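PDB 3GIR: aminomethyltransferase from Bartonella henselae, which is a member of the aminomethyltransferase (T-protein) family, in which an N-terminal region carrying the helices is joined to a C-terminal beta-barrel domain. Local coordinates for residues Leu256-Cys261 with Val386-Phe391; Gly264-Pro269 with Val351-Val356. All coordinates share one frame; numbering follows the deposited sequence.

Contact 1: residues Leu256-Cys261 with Val386-Phe391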
ATOM      1  N   LEU A 256       2.163   9.053  -0.625  1.00 15.32           N
ATOM      2  CA  LEU A 256       2.033   9.808  -1.872  1.00 16.43           C
ATOM      3  C   LEU A 256       3.350  10.436  -2.293  1.00 18.15           C
ATOM      4  O   LEU A 256       3.763  10.306  -3.455  1.00 17.27           O
ATOM      5  CB  LEU A 256       0.893  10.820  -1.722  1.00 17.13           C
ATOM      6  CG  LEU A 256       0.553  11.739  -2.907  1.00 19.45           C
ATOM      7  CD1 LEU A 256       0.477  10.907  -4.209  1.00 20.53           C
ATOM      8  CD2 LEU A 256      -0.687  12.606  -2.585  1.00 22.20           C
ATOM      9  N   GLU A 257       4.086  11.004  -1.358  1.00 17.71           N
ATOM     10  CA  GLU A 257       5.527  11.419  -1.621  1.00 17.58           C
ATOM     11  C   GLU A 257       6.385  10.279  -2.172  1.00 18.25           C
ATOM     12  O   GLU A 257       7.255  10.471  -3.005  1.00 19.27           O
ATOM     13  CB  GLU A 257       6.162  11.999  -0.368  1.00 18.97           C
ATOM     14  CG  GLU A 257       5.769  13.370  -0.059  1.00 18.94           C
ATOM     15  CD  GLU A 257       6.525  13.936   1.117  1.00 18.40           C
ATOM     16  OE1 GLU A 257       7.151  13.124   1.845  1.00 20.50           O
ATOM     17  OE2 GLU A 257       6.483  15.167   1.347  1.00 18.77           O
ATOM     18  N   ALA A 258       6.194   9.068  -1.630  1.00 16.25           N
ATOM     19  CA  ALA A 258       6.920   7.848  -2.025  1.00 17.19           C
ATOM     20  C   ALA A 258       6.463   7.228  -3.358  1.00 17.83           C
ATOM     21  O   ALA A 258       7.001   6.239  -3.776  1.00 19.72           O
ATOM     22  CB  ALA A 258       6.909   6.756  -0.900  1.00 16.53           C
ATOM     23  N   GLY A 259       5.456   7.799  -3.965  1.00 17.97           N
ATOM     24  CA  GLY A 259       4.908   7.320  -5.196  1.00 19.88           C
ATOM     25  C   GLY A 259       4.088   6.053  -5.154  1.00 20.42           C
ATOM     26  O   GLY A 259       3.948   5.339  -6.193  1.00 22.14           O
ATOM     27  N   LEU A 260       3.565   5.713  -3.978  1.00 17.41           N
ATOM     28  CA  LEU A 260       2.888   4.449  -3.780  1.00 17.34           C
ATOM     29  C   LEU A 260       1.430   4.547  -4.040  1.00 18.13           C
ATOM     30  O   LEU A 260       0.797   5.508  -3.629  1.00 19.95           O
ATOM     31  CB  LEU A 260       3.166   3.925  -2.370  1.00 16.06           C
ATOM     32  CG  LEU A 260       4.637   3.902  -1.953  1.00 20.28           C
ATOM     33  CD1 LEU A 260       4.804   3.505  -0.475  1.00 17.45           C
ATOM     34  CD2 LEU A 260       5.341   2.958  -2.882  1.00 20.84           C
ATOM     35  N   CYS A 261       0.861   3.532  -4.662  1.00 18.89           N
ATOM     36  CA  CYS A 261      -0.595   3.549  -4.968  1.00 18.58           C
ATOM     37  C   CYS A 261      -1.468   3.250  -3.777  1.00 19.58           C
ATOM     38  O   CYS A 261      -1.104   2.442  -2.887  1.00 20.11           O
ATOM     39  CB  CYS A 261      -0.939   2.527  -6.019  1.00 20.33           C
ATOM     40  SG  CYS A 261      -0.310   2.995  -7.649  1.00 23.10           S
ATOM     41  N   VAL A 386       9.937  12.097  -3.332  1.00 20.25           N
ATOM     42  CA  VAL A 386      10.971  12.119  -2.321  1.00 21.47           C
ATOM     43  C   VAL A 386      11.753  10.803  -2.437  1.00 22.77           C
ATOM     44  O   VAL A 386      11.204   9.724  -2.588  1.00 22.18           O
ATOM     45  CB  VAL A 386      10.315  12.310  -0.890  1.00 22.10           C
ATOM     46  CG1 VAL A 386      11.367  12.125   0.202  1.00 24.27           C
ATOM     47  CG2 VAL A 386       9.613  13.665  -0.788  1.00 21.03           C
ATOM     48  N   GLU A 387      13.074  10.906  -2.277  1.00 25.08           N
ATOM     49  CA  GLU A 387      13.975   9.800  -2.440  1.00 26.87           C
ATOM     50  C   GLU A 387      13.663   8.675  -1.438  1.00 23.66           C
ATOM     51  O   GLU A 387      13.453   8.960  -0.272  1.00 25.11           O
ATOM     52  CB  GLU A 387      15.399  10.286  -2.148  1.00 28.72           C
ATOM     53  CG  GLU A 387      16.522   9.404  -2.718  1.00 36.80           C
ATOM     54  CD  GLU A 387      17.924   9.815  -2.190  1.00 46.54           C
ATOM     55  OE1 GLU A 387      18.088  10.953  -1.667  1.00 50.61           O
ATOM     56  OE2 GLU A 387      18.849   8.977  -2.287  1.00 51.73           O
ATOM     57  N   GLN A 388      13.598   7.447  -1.942  1.00 22.34           N
ATOM     58  CA  GLN A 388      13.364   6.284  -1.097  1.00 22.82           C
ATOM     59  C   GLN A 388      14.614   5.883  -0.364  1.00 23.77           C
ATOM     60  O   GLN A 388      15.683   6.114  -0.896  1.00 24.80           O
ATOM     61  CB  GLN A 388      12.797   5.127  -1.880  1.00 23.09           C
ATOM     62  CG  GLN A 388      11.395   5.513  -2.431  1.00 26.09           C
ATOM     63  CD  GLN A 388      10.907   4.525  -3.449  1.00 25.57           C
ATOM     64  OE1 GLN A 388      11.668   3.751  -3.998  1.00 26.02           O
ATOM     65  NE2 GLN A 388       9.588   4.545  -3.699  1.00 26.59           N
ATOM     66  N   ARG A 389      14.429   5.408   0.891  1.00 21.96           N
ATOM     67  CA  ARG A 389      15.540   5.090   1.786  0.50 22.87           C
ATOM     68  C   ARG A 389      15.356   3.673   2.391  1.00 21.58           C
ATOM     69  O   ARG A 389      15.583   3.414   3.586  1.00 22.28           O
ATOM     70  CB  ARG A 389      15.743   6.217   2.822  0.50 23.95           C
ATOM     71  CG  ARG A 389      16.127   7.566   2.107  0.50 26.24           C
ATOM     72  CD  ARG A 389      16.553   8.717   3.048  0.50 29.67           C
ATOM     73  NE  ARG A 389      15.399   9.443   3.553  0.50 33.32           N
ATOM     74  CZ  ARG A 389      14.641  10.321   2.877  0.50 33.42           C
ATOM     75  NH1 ARG A 389      13.594  10.837   3.506  0.50 31.88           N
ATOM     76  NH2 ARG A 389      14.891  10.683   1.603  0.50 29.40           N
ATOM     77  N   TYR A 390      15.006   2.723   1.522  1.00 21.61           N
ATOM     78  CA  TYR A 390      14.843   1.338   1.925  1.00 19.54           C
ATOM     79  C   TYR A 390      16.168   0.721   2.374  1.00 21.66           C
ATOM     80  O   TYR A 390      17.241   1.167   1.906  1.00 23.61           O
ATOM     81  CB  TYR A 390      14.254   0.497   0.824  1.00 19.94           C
ATOM     82  CG  TYR A 390      12.882   0.952   0.310  1.00 19.21           C
ATOM     83  CD1 TYR A 390      11.844   1.189   1.172  1.00 21.13           C
ATOM     84  CD2 TYR A 390      12.653   1.108  -1.031  1.00 20.12           C
ATOM     85  CE1 TYR A 390      10.615   1.580   0.688  1.00 19.86           C
ATOM     86  CE2 TYR A 390      11.439   1.499  -1.547  1.00 18.95           C
ATOM     87  CZ  TYR A 390      10.394   1.700  -0.672  1.00 23.14           C
ATOM     88  OH  TYR A 390       9.129   2.030  -1.141  1.00 25.13           O
ATOM     89  N   PHE A 391      16.147  -0.248   3.276  1.00 22.51           N
ATOM     90  CA  PHE A 391      17.363  -0.874   3.799  1.00 23.31           C
ATOM     91  C   PHE A 391      18.108  -1.595   2.646  1.00 25.53           C
ATOM     92  O   PHE A 391      17.528  -2.317   1.886  1.00 25.43           O
ATOM     93  CB  PHE A 391      16.991  -1.898   4.847  1.00 22.84           C
ATOM     94  CG  PHE A 391      18.179  -2.558   5.510  1.00 23.18           C
ATOM     95  CD1 PHE A 391      19.004  -1.821   6.311  1.00 24.02           C
ATOM     96  CD2 PHE A 391      18.378  -3.909   5.346  1.00 26.44           C
ATOM     97  CE1 PHE A 391      20.109  -2.443   6.952  1.00 24.42           C
ATOM     98  CE2 PHE A 391      19.493  -4.553   5.962  1.00 24.91           C
ATOM     99  CZ  PHE A 391      20.322  -3.789   6.791  1.00 25.28           C
TER

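Contact 2: residues Gly264-Pro269 with Val351-Val356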
ATOM      1  N   GLY A 264      -8.433   1.961  -4.607  1.00 21.00           N
ATOM      2  CA  GLY A 264      -9.663   2.756  -4.431  1.00 20.29           C
ATOM      3  C   GLY A 264      -9.498   4.209  -4.843  1.00 21.80           C
ATOM      4  O   GLY A 264     -10.486   4.918  -5.065  1.00 23.59           O
ATOM      5  N   ASN A 265      -8.247   4.644  -4.975  1.00 21.08           N
ATOM      6  CA  ASN A 265      -7.889   5.977  -5.476  1.00 21.26           C
ATOM      7  C   ASN A 265      -7.157   5.819  -6.789  1.00 19.05           C
ATOM      8  O   ASN A 265      -7.716   6.028  -7.879  1.00 21.33           O
ATOM      9  CB  ASN A 265      -6.978   6.734  -4.517  1.00 19.65           C
ATOM     10  CG  ASN A 265      -7.732   7.425  -3.380  1.00 26.86           C
ATOM     11  OD1 ASN A 265      -8.700   6.875  -2.829  1.00 27.21           O
ATOM     12  ND2 ASN A 265      -7.251   8.588  -2.974  1.00 25.54           N
ATOM     13  N   ASP A 266      -5.917   5.380  -6.698  1.00 18.71           N
ATOM     14  CA  ASP A 266      -5.049   5.316  -7.860  1.00 17.69           C
ATOM     15  C   ASP A 266      -5.130   4.082  -8.702  1.00 19.69           C
ATOM     16  O   ASP A 266      -4.625   4.073  -9.808  1.00 21.13           O
ATOM     17  CB  ASP A 266      -3.612   5.468  -7.399  1.00 18.31           C
ATOM     18  CG  ASP A 266      -3.468   6.569  -6.376  1.00 19.83           C
ATOM     19  OD1 ASP A 266      -3.800   7.762  -6.656  1.00 19.40           O
ATOM     20  OD2 ASP A 266      -3.071   6.207  -5.241  1.00 18.23           O
ATOM     21  N   ILE A 267      -5.629   2.998  -8.128  1.00 17.28           N
ATOM     22  CA  ILE A 267      -5.877   1.757  -8.836  1.00 18.59           C
ATOM     23  C   ILE A 267      -7.244   1.285  -8.405  1.00 18.88           C
ATOM     24  O   ILE A 267      -7.609   1.440  -7.226  1.00 19.73           O
ATOM     25  CB  ILE A 267      -4.782   0.732  -8.621  1.00 19.34           C
ATOM     26  CG1 ILE A 267      -4.438   0.537  -7.141  1.00 19.34           C
ATOM     27  CG2 ILE A 267      -3.510   1.167  -9.403  1.00 20.39           C
ATOM     28  CD1 ILE A 267      -3.329  -0.535  -6.889  1.00 21.03           C
ATOM     29  N   THR A 268      -7.959   0.656  -9.329  1.00 20.04           N
ATOM     30  CA  THR A 268      -9.305   0.199  -9.093  1.00 21.47           C
ATOM     31  C   THR A 268      -9.530  -1.008 -10.025  1.00 20.05           C
ATOM     32  O   THR A 268      -8.680  -1.319 -10.876  1.00 19.32           O
ATOM     33  CB  THR A 268     -10.335   1.279  -9.423  1.00 22.60           C
ATOM     34  OG1 THR A 268     -10.407   1.374 -10.840  1.00 24.56           O
ATOM     35  CG2 THR A 268      -9.979   2.651  -8.850  1.00 24.04           C
ATOM     36  N   PRO A 269     -10.659  -1.697  -9.865  1.00 21.92           N
ATOM     37  CA  PRO A 269     -10.943  -2.791 -10.803  1.00 22.55           C
ATOM     38  C   PRO A 269     -11.126  -2.366 -12.245  1.00 25.17           C
ATOM     39  O   PRO A 269     -11.138  -3.232 -13.122  1.00 24.72           O
ATOM     40  CB  PRO A 269     -12.247  -3.372 -10.245  1.00 24.06           C
ATOM     41  CG  PRO A 269     -12.225  -3.016  -8.883  1.00 24.43           C
ATOM     42  CD  PRO A 269     -11.647  -1.633  -8.820  1.00 22.70           C
ATOM     43  N   VAL A 351       1.727  17.584  -3.787  1.00 17.83           N
ATOM     44  CA  VAL A 351       2.039  16.381  -4.519  1.00 18.52           C
ATOM     45  C   VAL A 351       0.712  15.759  -4.910  1.00 17.79           C
ATOM     46  O   VAL A 351      -0.328  15.988  -4.266  1.00 17.72           O
ATOM     47  CB  VAL A 351       2.916  15.440  -3.682  1.00 18.82           C
ATOM     48  CG1 VAL A 351       4.226  16.217  -3.352  1.00 20.19           C
ATOM     49  CG2 VAL A 351       2.263  15.063  -2.358  1.00 17.37           C
ATOM     50  N   ALA A 352       0.671  15.100  -6.044  1.00 17.64           N
ATOM     51  CA  ALA A 352      -0.466  14.395  -6.500  1.00 18.40           C
ATOM     52  C   ALA A 352      -0.144  13.295  -7.486  1.00 18.34           C
ATOM     53  O   ALA A 352       0.997  13.175  -7.951  1.00 17.64           O
ATOM     54  CB  ALA A 352      -1.385  15.478  -7.268  1.00 15.49           C
ATOM     55  N   MET A 353      -1.149  12.451  -7.757  1.00 17.38           N
ATOM     56  CA  MET A 353      -1.033  11.417  -8.789  0.50 17.03           C
ATOM     57  C   MET A 353      -2.359  11.378  -9.492  1.00 17.20           C
ATOM     58  O   MET A 353      -3.387  11.783  -8.958  1.00 17.16           O
ATOM     59  CB  MET A 353      -0.691  10.025  -8.234  0.50 18.02           C
ATOM     60  CG  MET A 353       0.701   9.882  -7.787  0.50 19.49           C
ATOM     61  SD  MET A 353       1.170   8.156  -7.433  0.50 21.62           S
ATOM     62  CE  MET A 353      -0.369   7.513  -6.818  0.50 22.73           C
ATOM     63  N   GLY A 354      -2.356  10.905 -10.740  1.00 16.17           N
ATOM     64  CA  GLY A 354      -3.630  10.868 -11.453  1.00 15.17           C
ATOM     65  C   GLY A 354      -3.450  10.170 -12.782  1.00 15.82           C
ATOM     66  O   GLY A 354      -2.376   9.566 -13.041  1.00 17.64           O
ATOM     67  N   TYR A 355      -4.452  10.246 -13.619  1.00 14.92           N
ATOM     68  CA  TYR A 355      -4.503   9.625 -14.938  1.00 14.83           C
ATOM     69  C   TYR A 355      -4.610  10.654 -15.999  1.00 15.83           C
ATOM     70  O   TYR A 355      -5.427  11.552 -15.913  1.00 17.14           O
ATOM     71  CB  TYR A 355      -5.634   8.607 -15.099  1.00 14.69           C
ATOM     72  CG  TYR A 355      -5.309   7.291 -14.390  1.00 15.54           C
ATOM     73  CD1 TYR A 355      -4.679   6.247 -15.047  1.00 16.40           C
ATOM     74  CD2 TYR A 355      -5.580   7.136 -13.037  1.00 19.78           C
ATOM     75  CE1 TYR A 355      -4.360   5.091 -14.415  1.00 17.13           C
ATOM     76  CE2 TYR A 355      -5.240   5.928 -12.395  1.00 20.23           C
ATOM     77  CZ  TYR A 355      -4.623   4.939 -13.090  1.00 18.62           C
ATOM     78  OH  TYR A 355      -4.221   3.733 -12.467  1.00 19.62           O
ATOM     79  N   VAL A 356      -3.801  10.474 -17.046  1.00 15.73           N
ATOM     80  CA  VAL A 356      -3.841  11.290 -18.277  1.00 16.73           C
ATOM     81  C   VAL A 356      -3.747  10.290 -19.447  1.00 17.78           C
ATOM     82  O   VAL A 356      -3.238   9.181 -19.324  1.00 18.68           O
ATOM     83  CB  VAL A 356      -2.747  12.355 -18.299  1.00 17.00           C
ATOM     84  CG1 VAL A 356      -2.908  13.390 -17.147  1.00 18.38           C
ATOM     85  CG2 VAL A 356      -1.316  11.713 -18.351  1.00 15.99           C
TER

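Contact 1: residues Leu256-Cys261 with Val386-Phe391
E257 meets V386 at the C-terminal end of helix 248-257, with its carboxylate gripped on both oxygens: OE1 by a salt bridge to R73 and a weak hydrogen bond from H69, OE2 by the backbone N of F347 and, weakly, that of S346. The helix closes in a Schellman motif. Its evidence is the positive phi of G259 (73°) and two bonds back into the last turn, one of them from G259 N to L256 O at 3.1 Å. Two carbonyls at this end then take donors from the segment 386-391. V386 N donates a hydrogen bond to E257 O at 3.2 Å, the nitrogen tilted 35° from the carbonyl plane; Q388 NE2 reaches A258 O at 3.1 Å, but its N-H...O angle of 133° marks the bond as weak. With CG anti to the carbonyl carbon and the chain extended beyond it, E257 runs at a slant across V386, whose CG2 touches CB, CG and the carboxylate. V386 CG2 lies 3.6 Å from E257 CD and equally close to E257 OE1. Farther along, Y390 stacks on F198, and its phenol oxygen OH lies 4.3 Å from L260 CD2.

Contact 2: residues Gly264-Pro269 with Val351-Val356
Y355 OH donates a 2.7 Å hydrogen bond to the backbone O of D266. The acceptor sits at the ring edge, in the ring plane, and the C=O...O angle of 163° brings the hydroxyl in almost along the carbonyl axis. The same oxygen is 3.2 Å from Y355 CE2, so it lies beside the phenol edge as well as at its hydroxyl. I267 adds a looser contact, its CG2 4.1 Å from Y355 OH. In the conformer of M353 given here, one of two deposited, the bent thioether chain crosses the D266 side chain at about a right angle and sets CE against the carboxylate; the closeness of that approach is doubtful, since it rests on this one conformer.

Y355 and M353 flank G354 on strand 349-356, which lies between strands 334-344 and 309-315 in the antiparallel sheet of the C-terminal barrel domain. The loop 264-269, which follows helix 248-257, packs against this sheet.

Outside the pair, the D266 carboxylate is held from both sides of the interface. OD1 accepts from the hydroxyls of T339 and S340 on the adjacent strand, whereas OD2 has a salt bridge to R255 and a hydrogen bond from L262 N. Four partners on two oxygens fix the rotation of the carboxylate. The loop is also tied to itself, G264 N bonding I267 O at 2.8 Å, while R308 makes a cation-pi contact with the Y355 ring.

The two contacts adjoin, although their centres lie 16 Å apart, and along the chain contact 2 is nested inside the loop that contact 1 closes. Direct packing joins them at several places, among them L256 CG, which meets V351 CG2 at 3.8 Å and places the helix end against the barrel strand, and C261 CA, which lies 3.6 Å from D266 OD2. R255 is a shared polar element, since its NH1 bonds L260 O of contact 1 and the D266 carboxylate of contact 2. Helix 248-257 touches the segment 386-391 through its last turn and the barrel strand through R255 and L256. The sodium ion is bound by L238, D240 and V243, which belong to neither contact.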